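PDB 3FVV: uncharacterized protein from Bordetella pertussis, which probably removes the phosphate from histidinol phosphate to give histidinol, the direct precursor of histidine, as a HAD-like hydrolase of the SerB family. Local coordinates for residues Val95-Val100 and Arg127-Gln132. Residues are numbered along the deposited sequence; the frame is centred on the assembly and turned at random.
Sequences VQAVDV and RAFGVQ
The carbonyl oxygen A97 O, on helix 95-106, comes obliquely to the F129 ring, 3.9 Å from CE1, an approach and not a bond. The same ring carbon approaches the backbone of the next residue: V98 N lies at the ring edge, in its plane, 4.0 Å from F129 CE1. The methyl A97 CB and one branch of V98, CG2, reach F129 CE1 as well, each at 4.1 Å, from opposite sides of the ring plane. The V98 side chain has CG1 anti to the backbone N (chi1 172°), which keeps CG2 beside that nitrogen and beside the incoming ring. F129 sets CG anti to its carbonyl carbon (chi1 -83°), and the ring reaches across to the helix although the CA atoms of V98 and F129 stay 6.3 Å apart. In the HAD-like core, helix 95-106 precedes strand 110-115 and helix 119-128 follows it, the strand pairing in parallel with strands 5-9 and 133-142; the contact joins the first turn of the former helix to the C-terminal end of the latter. G130 takes positive phi (76°) in a Schellman motif, its N bonding back to R127 O at 3.0 Å. Beyond the turn, a weak bond of 3.2 Å from Q132 NE2 to G130 O ties the Q132 amide back onto the chain leading into strand 133-142. L15 and V101 also touch the F129 side chain.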
loop_
_atom_site.group_PDB
_atom_site.type_symbol
_atom_site.label_atom_id
_atom_site.label_comp_id
_atom_site.label_asym_id
_atom_site.label_seq_id
_atom_site.Cartn_x
_atom_site.Cartn_y
_atom_site.Cartn_z
ATOM N N VAL A 95 -17.653 4.957 -0.141
ATOM C CA VAL A 95 -18.484 3.936 0.424
ATOM C C VAL A 95 -18.245 2.573 -0.243
ATOM O O VAL A 95 -18.243 1.559 0.470
ATOM C CB VAL A 95 -20.013 4.322 0.465
ATOM C CG1 VAL A 95 -20.604 4.298 -0.900
ATOM C CG2 VAL A 95 -20.756 3.338 1.409
ATOM N N GLN A 96 -18.013 2.537 -1.554
ATOM C CA GLN A 96 -17.672 1.293 -2.234
ATOM C C GLN A 96 -16.417 0.621 -1.675
ATOM O O GLN A 96 -16.430 -0.568 -1.459
ATOM C CB GLN A 96 -17.492 1.442 -3.766
ATOM C CG GLN A 96 -18.794 1.627 -4.514
ATOM C CD GLN A 96 -19.470 2.900 -4.102
ATOM O OE1 GLN A 96 -18.812 3.966 -4.089
ATOM N NE2 GLN A 96 -20.770 2.809 -3.680
ATOM N N ALA A 97 -15.315 1.353 -1.538
ATOM C CA ALA A 97 -14.085 0.793 -0.957
ATOM C C ALA A 97 -14.315 0.365 0.487
ATOM O O ALA A 97 -13.880 -0.710 0.889
ATOM C CB ALA A 97 -12.872 1.810 -1.068
ATOM N N VAL A 98 -14.986 1.191 1.288
ATOM C CA VAL A 98 -15.254 0.833 2.676
ATOM C C VAL A 98 -16.044 -0.460 2.749
ATOM O O VAL A 98 -15.735 -1.341 3.581
ATOM C CB VAL A 98 -15.982 1.971 3.462
ATOM C CG1 VAL A 98 -16.434 1.474 4.879
ATOM C CG2 VAL A 98 -15.075 3.153 3.591
ATOM N N ASP A 99 -17.031 -0.583 1.855
ATOM C CA ASP A 99 -17.949 -1.722 1.870
ATOM C C ASP A 99 -17.292 -3.035 1.436
ATOM O O ASP A 99 -17.624 -4.045 1.953
ATOM C CB ASP A 99 -19.161 -1.454 1.004
ATOM C CG ASP A 99 -20.247 -0.659 1.724
ATOM O OD1 ASP A 99 -20.190 -0.582 2.947
ATOM O OD2 ASP A 99 -21.217 -0.223 1.093
ATOM N N VAL A 100 -16.336 -2.993 0.501
ATOM C CA VAL A 100 -15.583 -4.194 0.099
ATOM C C VAL A 100 -14.831 -4.746 1.311
ATOM O O VAL A 100 -14.909 -5.960 1.627
ATOM C CB VAL A 100 -14.734 -3.913 -1.197
ATOM C CG1 VAL A 100 -13.262 -4.081 -1.021
ATOM C CG2 VAL A 100 -15.182 -4.827 -2.291
ATOM N N ARG A 127 -6.129 1.515 9.761
ATOM C CA ARG A 127 -7.060 1.822 10.827
ATOM C C ARG A 127 -8.350 2.516 10.328
ATOM O O ARG A 127 -9.459 2.226 10.829
ATOM C CB ARG A 127 -6.362 2.702 11.859
ATOM C CG ARG A 127 -7.229 3.211 12.990
ATOM C CD ARG A 127 -6.358 4.067 13.855
ATOM N NE ARG A 127 -7.086 4.952 14.751
ATOM C CZ ARG A 127 -7.224 4.781 16.068
ATOM N NH1 ARG A 127 -6.720 3.702 16.700
ATOM N NH2 ARG A 127 -7.876 5.701 16.761
ATOM N N ALA A 128 -8.238 3.432 9.374
ATOM C CA ALA A 128 -9.457 4.091 8.852
ATOM C C ALA A 128 -10.440 3.107 8.221
ATOM O O ALA A 128 -11.641 3.364 8.198
ATOM C CB ALA A 128 -9.117 5.226 7.865
ATOM N N PHE A 129 -9.940 1.962 7.755
ATOM C CA PHE A 129 -10.801 0.945 7.177
ATOM C C PHE A 129 -11.261 -0.104 8.175
ATOM O O PHE A 129 -11.988 -0.991 7.804
ATOM C CB PHE A 129 -10.067 0.276 6.024
ATOM C CG PHE A 129 -10.148 1.030 4.727
ATOM C CD1 PHE A 129 -11.280 0.973 3.972
ATOM C CD2 PHE A 129 -9.084 1.806 4.275
ATOM C CE1 PHE A 129 -11.350 1.670 2.768
ATOM C CE2 PHE A 129 -9.140 2.509 3.109
ATOM C CZ PHE A 129 -10.271 2.428 2.328
ATOM N N GLY A 130 -10.811 -0.014 9.433
ATOM C CA GLY A 130 -11.080 -1.059 10.425
ATOM C C GLY A 130 -10.242 -2.310 10.278
ATOM O O GLY A 130 -10.606 -3.362 10.766
ATOM N N VAL A 131 -9.155 -2.219 9.529
ATOM C CA VAL A 131 -8.342 -3.356 9.223
ATOM C C VAL A 131 -7.231 -3.341 10.270
ATOM O O VAL A 131 -6.585 -2.300 10.473
ATOM C CB VAL A 131 -7.783 -3.250 7.798
ATOM C CG1 VAL A 131 -6.645 -4.277 7.614
ATOM C CG2 VAL A 131 -8.935 -3.476 6.768
ATOM N N GLN A 132 -6.992 -4.490 10.898
ATOM C CA GLN A 132 -6.137 -4.566 12.089
ATOM C C GLN A 132 -4.755 -5.006 11.717
ATOM O O GLN A 132 -3.873 -4.920 12.554
ATOM C CB GLN A 132 -6.693 -5.549 13.129
ATOM C CG GLN A 132 -8.129 -5.270 13.573
ATOM C CD GLN A 132 -8.274 -3.866 14.173
ATOM O OE1 GLN A 132 -7.507 -3.490 15.048
ATOM N NE2 GLN A 132 -9.220 -3.070 13.651
#